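Local coordinates for eukaryotic translation initiation factor 5A-2 (Arabidopsis thaliana, PDB 3HKS), which promotes translation elongation and termination, binding between the exit and peptidyl sites of the ribosome to rescue ribosomes stalled on polyproline and other difficult sequences, at residues V96-I101 with L111-G116; I101-D106 with Q133-F138; E140-V145 with V160-G165. All blocks are in the same frame, centred on the assembly; numbering follows the deposited sequence. Where two conformers were deposited one is given.

All three contacts lie in the C-terminal OB-fold region. Contacts 1 and 2 share I101 and strand 87-103, and their centres are about 14 Å apart; L100 of contact 1 sends CD2 to F138 CB of contact 2 at 4.0 Å. Strand 142-151 of contact 3 pairs with strand 87-103, which also pairs with strand 109-112 in contact 1; the centres are about 13 Å apart, and L100 N probably hydrogen-bonds to I144 O (2.9 Å). Contacts 2 and 3 are closest, about 11 Å between centres: helix 128-139 runs into strand 142-151, and K142 N lies 2.9 Å from G137 O, a probable hydrogen bond. K59, probably the hypusine site and unmodified here, belongs to the SH3-like region.

Contact 1 of 3, residues V96-I101 with L111-G116; sequences VDYQLI and LLTDSG
Y98 packs against L111 and the residues that follow it. Its CB meets L111 CB at 3.7 Å, and CG lies near L111 CB and CD1. With CG beside the backbone N (chi1 -53°), the two side chains cross at about a right angle: CD1 of the ring meets L111 CD1, which makes an off-centre CH-pi contact 4.3 Å from the ring centroid. On the other side of the ring, L112 O lies at the edge, in the ring plane, 3.5 Å from Y98 CD2, and CE2 passes the hydroxyl of T113. The Y98 side chain also touches K119 of strand 118-119.

The strands are joined by the bond from L112 N to Q99 O, 2.8 Å long and almost straight at 174°. L112 O takes a bond from a water at 2.7 Å; the same water accepts from Q99 N at 3.2 Å and, weakly, from Q99 NE2. The water thus bridges Q99 N and L112 O. On the face of Q99, L112 CD2 lies alongside the glutamine amide and its CB meets I101 CG2. L100 and L111 meet through their methyls on the opposite face, CD1 to CD2 at 4.1 Å. Between these segments one direct backbone bond and one bridging water supply the polar links, while the leucines and the tyrosine ring supply apolar packing.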
loop_
_atom_site.group_PDB
_atom_site.type_symbol
_atom_site.label_atom_id
_atom_site.label_comp_id
_atom_site.label_asym_id
_atom_site.label_seq_id
_atom_site.Cartn_x
_atom_site.Cartn_y
_atom_site.Cartn_z
ATOM N N VAL A 96 -3.005 8.066 -1.689
ATOM C CA VAL A 96 -3.901 9.199 -1.905
ATOM C C VAL A 96 -4.082 9.998 -0.602
ATOM O O VAL A 96 -4.268 9.420 0.472
ATOM C CB VAL A 96 -5.265 8.739 -2.499
ATOM C CG1 VAL A 96 -6.198 9.927 -2.754
ATOM C CG2 VAL A 96 -5.056 7.983 -3.804
ATOM N N ASP A 97 -3.986 11.320 -0.716
ATOM C CA ASP A 97 -4.235 12.247 0.395
ATOM C C ASP A 97 -5.698 12.708 0.390
ATOM O O ASP A 97 -6.247 13.038 -0.663
ATOM C CB ASP A 97 -3.291 13.460 0.328
ATOM C CG ASP A 97 -1.843 13.117 0.710
ATOM O OD1 ASP A 97 -1.573 12.005 1.198
ATOM O OD2 ASP A 97 -0.958 13.976 0.538
ATOM N N TYR A 98 -6.315 12.704 1.572
ATOM C CA TYR A 98 -7.674 13.209 1.770
ATOM C C TYR A 98 -7.735 14.144 2.979
ATOM O O TYR A 98 -7.080 13.909 3.982
ATOM C CB TYR A 98 -8.642 12.071 2.062
ATOM C CG TYR A 98 -8.671 10.918 1.093
ATOM C CD1 TYR A 98 -7.739 9.893 1.179
ATOM C CD2 TYR A 98 -9.674 10.824 0.126
ATOM C CE1 TYR A 98 -7.782 8.810 0.312
ATOM C CE2 TYR A 98 -9.728 9.748 -0.758
ATOM C CZ TYR A 98 -8.775 8.740 -0.660
ATOM O OH TYR A 98 -8.804 7.665 -1.517
ATOM N N GLN A 99 -8.574 15.166 2.905
ATOM C CA GLN A 99 -8.873 15.986 4.071
ATOM C C GLN A 99 -9.851 15.236 4.990
ATOM O O GLN A 99 -10.818 14.631 4.523
ATOM C CB GLN A 99 -9.453 17.342 3.643
ATOM C CG GLN A 99 -8.519 18.132 2.729
ATOM C CD GLN A 99 -9.213 19.282 2.018
ATOM O OE1 GLN A 99 -9.735 20.199 2.659
ATOM N NE2 GLN A 99 -9.215 19.244 0.682
ATOM N N LEU A 100 -9.574 15.275 6.289
ATOM C CA LEU A 100 -10.412 14.647 7.296
ATOM C C LEU A 100 -11.605 15.548 7.648
ATOM O O LEU A 100 -11.427 16.693 8.054
ATOM C CB LEU A 100 -9.577 14.335 8.549
ATOM C CG LEU A 100 -10.292 13.717 9.754
ATOM C CD1 LEU A 100 -10.692 12.276 9.448
ATOM C CD2 LEU A 100 -9.428 13.807 11.034
ATOM N N ILE A 101 -12.816 15.021 7.487
ATOM C CA ILE A 101 -14.033 15.782 7.762
ATOM C C ILE A 101 -14.914 15.164 8.864
ATOM O O ILE A 101 -15.925 15.749 9.274
ATOM C CB ILE A 101 -14.840 16.087 6.449
ATOM C CG1 ILE A 101 -15.159 14.802 5.666
ATOM C CG2 ILE A 101 -14.071 17.101 5.569
ATOM C CD1 ILE A 101 -16.057 15.024 4.448
ATOM N N LEU A 111 -13.702 11.083 4.924
ATOM C CA LEU A 111 -12.646 11.718 4.156
ATOM C C LEU A 111 -13.239 12.433 2.949
ATOM O O LEU A 111 -14.148 11.922 2.285
ATOM C CB LEU A 111 -11.605 10.676 3.717
ATOM C CG LEU A 111 -10.829 9.916 4.807
ATOM C CD1 LEU A 111 -9.907 8.822 4.211
ATOM C CD2 LEU A 111 -10.021 10.883 5.685
ATOM N N LEU A 112 -12.724 13.627 2.681
ATOM C CA LEU A 112 -13.168 14.412 1.543
ATOM C C LEU A 112 -12.389 14.013 0.295
ATOM O O LEU A 112 -11.163 13.954 0.281
ATOM C CB LEU A 112 -13.065 15.920 1.806
ATOM C CG LEU A 112 -13.538 16.906 0.720
ATOM C CD1 LEU A 112 -15.038 16.794 0.390
ATOM C CD2 LEU A 112 -13.200 18.340 1.125
ATOM N N THR A 113 -13.158 13.750 -0.747
ATOM C CA THR A 113 -12.693 13.212 -2.016
ATOM C C THR A 113 -12.425 14.369 -3.024
ATOM O O THR A 113 -13.064 15.424 -2.927
ATOM C CB THR A 113 -13.804 12.255 -2.467
ATOM O OG1 THR A 113 -13.493 10.907 -2.066
ATOM C CG2 THR A 113 -14.080 12.348 -3.862
ATOM N N ASP A 114 -11.484 14.191 -3.960
ATOM C CA ASP A 114 -11.163 15.264 -4.943
ATOM C C ASP A 114 -12.300 15.631 -5.919
ATOM O O ASP A 114 -12.242 16.675 -6.591
ATOM C CB ASP A 114 -9.845 15.008 -5.712
ATOM C CG ASP A 114 -9.875 13.736 -6.564
ATOM O OD1 ASP A 114 -10.969 13.218 -6.867
ATOM O OD2 ASP A 114 -8.785 13.248 -6.942
ATOM N N SER A 115 -13.328 14.783 -5.988
ATOM C CA SER A 115 -14.504 15.077 -6.811
ATOM C C SER A 115 -15.603 15.775 -6.007
ATOM O O SER A 115 -16.675 16.055 -6.549
ATOM C CB SER A 115 -15.049 13.796 -7.475
ATOM O OG SER A 115 -15.398 12.819 -6.507
ATOM N N GLY A 116 -15.334 16.056 -4.725
ATOM C CA GLY A 116 -16.322 16.669 -3.829
ATOM C C GLY A 116 -17.203 15.626 -3.162
ATOM O O GLY A 116 -18.259 15.936 -2.617
HETATM O O HOH W 1 -9.436 15.943 -0.035
#

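Contact 2 of 3, residues I101-D106 with Q133-F138; sequences IDITED and QMRLGF
The peptide N of I103 sits over one face of the F138 ring, 3.9 Å from F138 CE2 and displaced toward the rim, while I101 O approaches F138 CE1 obliquely at 3.6 Å. D102 adds a carboxylate oxygen: its CB leads away from the helix, but OD1 comes back to F138 CZ at 3.6 Å, the carboxylate and ring planes 46° apart. The ring is thus met by backbone and side-chain atoms of three consecutive residues, all by van der Waals contact. F138 CG stands anti to the backbone N (chi1 -171°), which carries the ring away from the helix to the strand.

I103 supplies the apolar half. Its CD1 enters beside the helix, 3.6 Å from M134 O and as close to R135 CA, with F138 CB at 4.0 Å and M134 CB at 4.1 Å. The chain runs extended from CG1 to CD1, so that a single methyl meets one turn of the helix. R135 contributes its CG to the same methyl.

Strand 101-103 and helix 133-138 have axes 9.2 Å apart at closest approach and cross at -121°. I101 and D102 form a classic beta bulge opposite S110 of strand 109-112. M134 reaches inward to L100 and V109 and to I157 and V160 of strand 154-163, placing helix 128-139 against both hairpins of the sheet.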
loop_
_atom_site.group_PDB
_atom_site.type_symbol
_atom_site.label_atom_id
_atom_site.label_comp_id
_atom_site.label_asym_id
_atom_site.label_seq_id
_atom_site.Cartn_x
_atom_site.Cartn_y
_atom_site.Cartn_z
ATOM N N ILE A 101 -12.816 15.021 7.487
ATOM C CA ILE A 101 -14.033 15.782 7.762
ATOM C C ILE A 101 -14.914 15.164 8.864
ATOM O O ILE A 101 -15.925 15.749 9.274
ATOM C CB ILE A 101 -14.840 16.087 6.449
ATOM C CG1 ILE A 101 -15.159 14.802 5.666
ATOM C CG2 ILE A 101 -14.071 17.101 5.569
ATOM C CD1 ILE A 101 -16.057 15.024 4.448
ATOM N N ASP A 102 -14.527 13.989 9.358
ATOM C CA ASP A 102 -15.187 13.404 10.547
ATOM C C ASP A 102 -14.473 12.199 11.131
ATOM O O ASP A 102 -13.820 11.439 10.416
ATOM C CB ASP A 102 -16.661 13.038 10.278
ATOM C CG ASP A 102 -17.440 12.781 11.567
ATOM O OD1 ASP A 102 -17.043 13.294 12.638
ATOM O OD2 ASP A 102 -18.445 12.060 11.510
ATOM N N ILE A 103 -14.585 12.065 12.449
ATOM C CA ILE A 103 -14.288 10.828 13.142
ATOM C C ILE A 103 -15.551 10.495 13.929
ATOM O O ILE A 103 -15.953 11.247 14.835
ATOM C CB ILE A 103 -13.052 10.939 14.099
ATOM C CG1 ILE A 103 -11.800 11.382 13.337
ATOM C CG2 ILE A 103 -12.805 9.616 14.820
ATOM C CD1 ILE A 103 -10.645 11.799 14.219
ATOM N N THR A 104 -16.180 9.374 13.574
ATOM C CA THR A 104 -17.424 8.954 14.213
ATOM C C THR A 104 -17.118 8.375 15.596
ATOM O O THR A 104 -15.988 7.989 15.857
ATOM C CB THR A 104 -18.193 7.916 13.365
ATOM O OG1 THR A 104 -17.522 6.652 13.425
ATOM C CG2 THR A 104 -18.309 8.370 11.910
ATOM N N GLU A 105 -18.119 8.314 16.468
ATOM C CA GLU A 105 -17.960 7.742 17.812
ATOM C C GLU A 105 -17.633 6.245 17.804
ATOM O O GLU A 105 -17.098 5.733 18.786
ATOM C CB GLU A 105 -19.196 7.996 18.703
ATOM C CG GLU A 105 -19.553 9.462 18.961
ATOM C CD GLU A 105 -18.442 10.274 19.641
ATOM O OE1 GLU A 105 -17.647 9.721 20.440
ATOM O OE2 GLU A 105 -18.374 11.497 19.386
ATOM N N ASP A 106 -17.968 5.545 16.715
ATOM C CA ASP A 106 -17.595 4.132 16.573
ATOM C C ASP A 106 -16.304 3.897 15.774
ATOM O O ASP A 106 -15.968 2.763 15.434
ATOM C CB ASP A 106 -18.762 3.280 16.039
ATOM C CG ASP A 106 -19.259 3.719 14.660
ATOM O OD1 ASP A 106 -19.096 4.890 14.283
ATOM O OD2 ASP A 106 -19.843 2.871 13.948
ATOM N N GLN A 133 -3.018 11.850 16.501
ATOM C CA GLN A 133 -2.862 13.009 15.611
ATOM C C GLN A 133 -4.181 13.394 14.928
ATOM O O GLN A 133 -4.513 14.583 14.849
ATOM C CB GLN A 133 -1.812 12.743 14.526
ATOM C CG GLN A 133 -0.391 12.812 15.003
ATOM C CD GLN A 133 0.590 12.537 13.889
ATOM O OE1 GLN A 133 0.854 13.400 13.054
ATOM N NE2 GLN A 133 1.141 11.333 13.872
ATOM N N MET A 134 -4.904 12.383 14.437
ATOM C CA MET A 134 -6.189 12.588 13.762
ATOM C C MET A 134 -7.248 13.131 14.711
ATOM O O MET A 134 -7.900 14.114 14.390
ATOM C CB MET A 134 -6.688 11.291 13.105
ATOM C CG MET A 134 -5.822 10.860 11.936
ATOM S SD MET A 134 -6.297 9.287 11.217
ATOM C CE MET A 134 -7.914 9.678 10.582
ATOM N N ARG A 135 -7.394 12.482 15.872
ATOM C CA ARG A 135 -8.390 12.847 16.864
ATOM C C ARG A 135 -8.137 14.229 17.445
ATOM O O ARG A 135 -9.074 15.016 17.586
ATOM C CB ARG A 135 -8.474 11.808 17.992
ATOM C CG ARG A 135 -9.043 10.438 17.595
ATOM C CD ARG A 135 -9.297 9.564 18.834
ATOM N NE ARG A 135 -10.367 10.159 19.643
ATOM C CZ ARG A 135 -10.421 10.169 20.978
ATOM N NH1 ARG A 135 -9.455 9.618 21.710
ATOM N NH2 ARG A 135 -11.453 10.743 21.587
ATOM N N LEU A 136 -6.880 14.510 17.790
ATOM C CA LEU A 136 -6.494 15.817 18.323
ATOM C C LEU A 136 -6.686 16.925 17.296
ATOM O O LEU A 136 -7.259 17.948 17.614
ATOM C CB LEU A 136 -5.042 15.819 18.804
ATOM C CG LEU A 136 -4.477 17.118 19.392
ATOM C CD1 LEU A 136 -5.172 17.476 20.705
ATOM C CD2 LEU A 136 -2.966 16.981 19.613
ATOM N N GLY A 137 -6.188 16.719 16.078
ATOM C CA GLY A 137 -6.343 17.690 14.998
ATOM C C GLY A 137 -7.801 17.997 14.691
ATOM O O GLY A 137 -8.159 19.143 14.474
ATOM N N PHE A 138 -8.642 16.964 14.695
ATOM C CA PHE A 138 -10.076 17.119 14.486
ATOM C C PHE A 138 -10.765 17.889 15.611
ATOM O O PHE A 138 -11.606 18.747 15.335
ATOM C CB PHE A 138 -10.767 15.754 14.282
ATOM C CG PHE A 138 -12.200 15.865 13.841
ATOM C CD1 PHE A 138 -12.515 16.366 12.576
ATOM C CD2 PHE A 138 -13.239 15.465 14.678
ATOM C CE1 PHE A 138 -13.838 16.478 12.169
ATOM C CE2 PHE A 138 -14.569 15.555 14.269
ATOM C CZ PHE A 138 -14.867 16.075 13.028
#

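Contact 3 of 3, residues E140-V145 with V160-G165; sequences EGKDIV and VKEVGG
K142 NZ donates to E162 OE2 at 2.9 Å in a salt bridge, meeting the carboxylate on its syn side and 19° out of its plane. The ammonium group also has a weaker bond to E140 OE2, so it lies between two carboxylates. A water donates to E140 OE2 at 2.6 Å and, weakly, to E162 OE2, adding to the E140-K142-E162 network. The lysine would probably ease the repulsion between the two acids. E162 holds CG between its backbone N and carbonyl carbon (chi1 58°), then extends to lay its carboxylate along K142 CD as well as at NZ.

Backbone bonds join the strands themselves. V163 N donates to D143 O at 2.8 Å. V145 and K161 form a reciprocal hydrogen-bonded pair: V145 N reaches K161 O at 2.8 Å, and K161 N reaches V145 O at 3.0 Å. Toward the corner at G164, D143 N also bonds to G164 O, but approaches from above the carbonyl plane, 46° out of it.

Packing divides between the faces. On that of I144 and E162, I144 CD1 presses on E162 CB at 3.6 Å and its CG2 meets V160 CG1 at 3.7 Å; V160 continues to L130 and M134 of helix 128-139. On the other, K161 runs alongside V145, its CG and CE near V145 CB, while V145 CG2 meets V163 CG2 at 3.8 Å across nearly perpendicular side chains. G141, at positive phi, ends the helix in a Schellman motif just before strand 142-145. The whole is an antiparallel beta hairpin of the OB-fold region, strands 142-151 and 154-163, entered from helix 128-139 through the short turn at G141.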
loop_
_atom_site.group_PDB
_atom_site.type_symbol
_atom_site.label_atom_id
_atom_site.label_comp_id
_atom_site.label_asym_id
_atom_site.label_seq_id
_atom_site.Cartn_x
_atom_site.Cartn_y
_atom_site.Cartn_z
ATOM N N GLU A 140 -9.335 20.002 17.520
ATOM C CA GLU A 140 -8.738 21.335 17.456
ATOM C C GLU A 140 -9.228 22.175 16.257
ATOM O O GLU A 140 -8.869 23.348 16.137
ATOM C CB GLU A 140 -7.201 21.240 17.411
ATOM C CG GLU A 140 -6.506 20.690 18.663
ATOM C CD GLU A 140 -4.952 20.742 18.572
ATOM O OE1 GLU A 140 -4.315 21.222 19.541
ATOM O OE2 GLU A 140 -4.360 20.326 17.543
ATOM N N GLY A 141 -10.025 21.573 15.368
ATOM C CA GLY A 141 -10.531 22.279 14.184
ATOM C C GLY A 141 -9.459 22.542 13.141
ATOM O O GLY A 141 -9.574 23.458 12.322
ATOM N N LYS A 142 -8.417 21.722 13.162
ATOM C CA LYS A 142 -7.331 21.860 12.211
ATOM C C LYS A 142 -7.638 21.195 10.885
ATOM O O LYS A 142 -8.469 20.293 10.813
ATOM C CB LYS A 142 -6.035 21.299 12.805
ATOM C CG LYS A 142 -5.663 21.988 14.102
ATOM C CD LYS A 142 -4.216 22.366 14.134
ATOM C CE LYS A 142 -3.890 23.184 15.373
ATOM N NZ LYS A 142 -2.609 22.692 15.944
ATOM N N ASP A 143 -6.977 21.679 9.837
ATOM C CA ASP A 143 -7.027 21.054 8.525
ATOM C C ASP A 143 -6.085 19.857 8.552
ATOM O O ASP A 143 -4.860 20.014 8.560
ATOM C CB ASP A 143 -6.612 22.054 7.437
ATOM C CG ASP A 143 -7.598 23.204 7.286
ATOM O OD1 ASP A 143 -8.801 23.000 7.549
ATOM O OD2 ASP A 143 -7.169 24.315 6.894
ATOM N N ILE A 144 -6.667 18.663 8.611
ATOM C CA ILE A 144 -5.889 17.428 8.710
ATOM C C ILE A 144 -5.957 16.678 7.396
ATOM O O ILE A 144 -7.040 16.453 6.854
ATOM C CB ILE A 144 -6.362 16.535 9.899
ATOM C CG1 ILE A 144 -6.187 17.245 11.261
ATOM C CG2 ILE A 144 -5.676 15.160 9.886
ATOM C CD1 ILE A 144 -4.709 17.408 11.751
ATOM N N VAL A 145 -4.783 16.318 6.881
ATOM C CA VAL A 145 -4.644 15.549 5.643
ATOM C C VAL A 145 -4.170 14.143 5.990
ATOM O O VAL A 145 -3.190 13.965 6.706
ATOM C CB VAL A 145 -3.681 16.236 4.620
ATOM C CG1 VAL A 145 -3.554 15.410 3.341
ATOM C CG2 VAL A 145 -4.186 17.619 4.270
ATOM N N VAL A 160 -0.291 11.155 8.606
ATOM C CA VAL A 160 -1.199 12.211 9.036
ATOM C C VAL A 160 -0.410 13.508 9.180
ATOM O O VAL A 160 0.640 13.522 9.808
ATOM C CB VAL A 160 -1.892 11.867 10.388
ATOM C CG1 VAL A 160 -2.791 13.037 10.872
ATOM C CG2 VAL A 160 -2.702 10.574 10.279
ATOM N N LYS A 161 -0.924 14.596 8.616
ATOM C CA LYS A 161 -0.334 15.925 8.824
ATOM C C LYS A 161 -1.409 16.999 8.968
ATOM O O LYS A 161 -2.505 16.869 8.420
ATOM C CB LYS A 161 0.613 16.295 7.680
ATOM C CG LYS A 161 -0.069 16.398 6.325
ATOM C CD LYS A 161 0.897 16.782 5.201
ATOM C CE LYS A 161 0.254 16.526 3.834
ATOM N NZ LYS A 161 0.871 17.334 2.736
ATOM N N GLU A 162 -1.092 18.060 9.706
ATOM C CA GLU A 162 -1.940 19.251 9.706
ATOM C C GLU A 162 -1.414 20.303 8.744
ATOM O O GLU A 162 -0.204 20.499 8.626
ATOM C CB GLU A 162 -2.138 19.817 11.111
ATOM C CG GLU A 162 -0.882 20.186 11.847
ATOM C CD GLU A 162 -1.135 21.281 12.858
ATOM O OE1 GLU A 162 -1.275 22.452 12.435
ATOM O OE2 GLU A 162 -1.205 20.962 14.065
ATOM N N VAL A 163 -2.319 20.960 8.028
ATOM C CA VAL A 163 -1.900 21.938 7.025
ATOM C C VAL A 163 -2.433 23.355 7.283
ATOM O O VAL A 163 -2.244 24.252 6.455
ATOM C CB VAL A 163 -2.195 21.472 5.556
ATOM C CG1 VAL A 163 -1.391 20.214 5.201
ATOM C CG2 VAL A 163 -3.675 21.254 5.323
ATOM N N GLY A 164 -3.091 23.552 8.425
ATOM C CA GLY A 164 -3.587 24.881 8.809
ATOM C C GLY A 164 -4.792 24.840 9.731
ATOM O O GLY A 164 -5.085 23.803 10.339
ATOM N N GLY A 165 -5.493 25.971 9.825
ATOM C CA GLY A 165 -6.706 26.073 10.635
ATOM C C GLY A 165 -6.472 26.069 12.137
ATOM O O GLY A 165 -5.361 26.317 12.607
HETATM O O HOH W 2 -2.472 18.920 16.558
#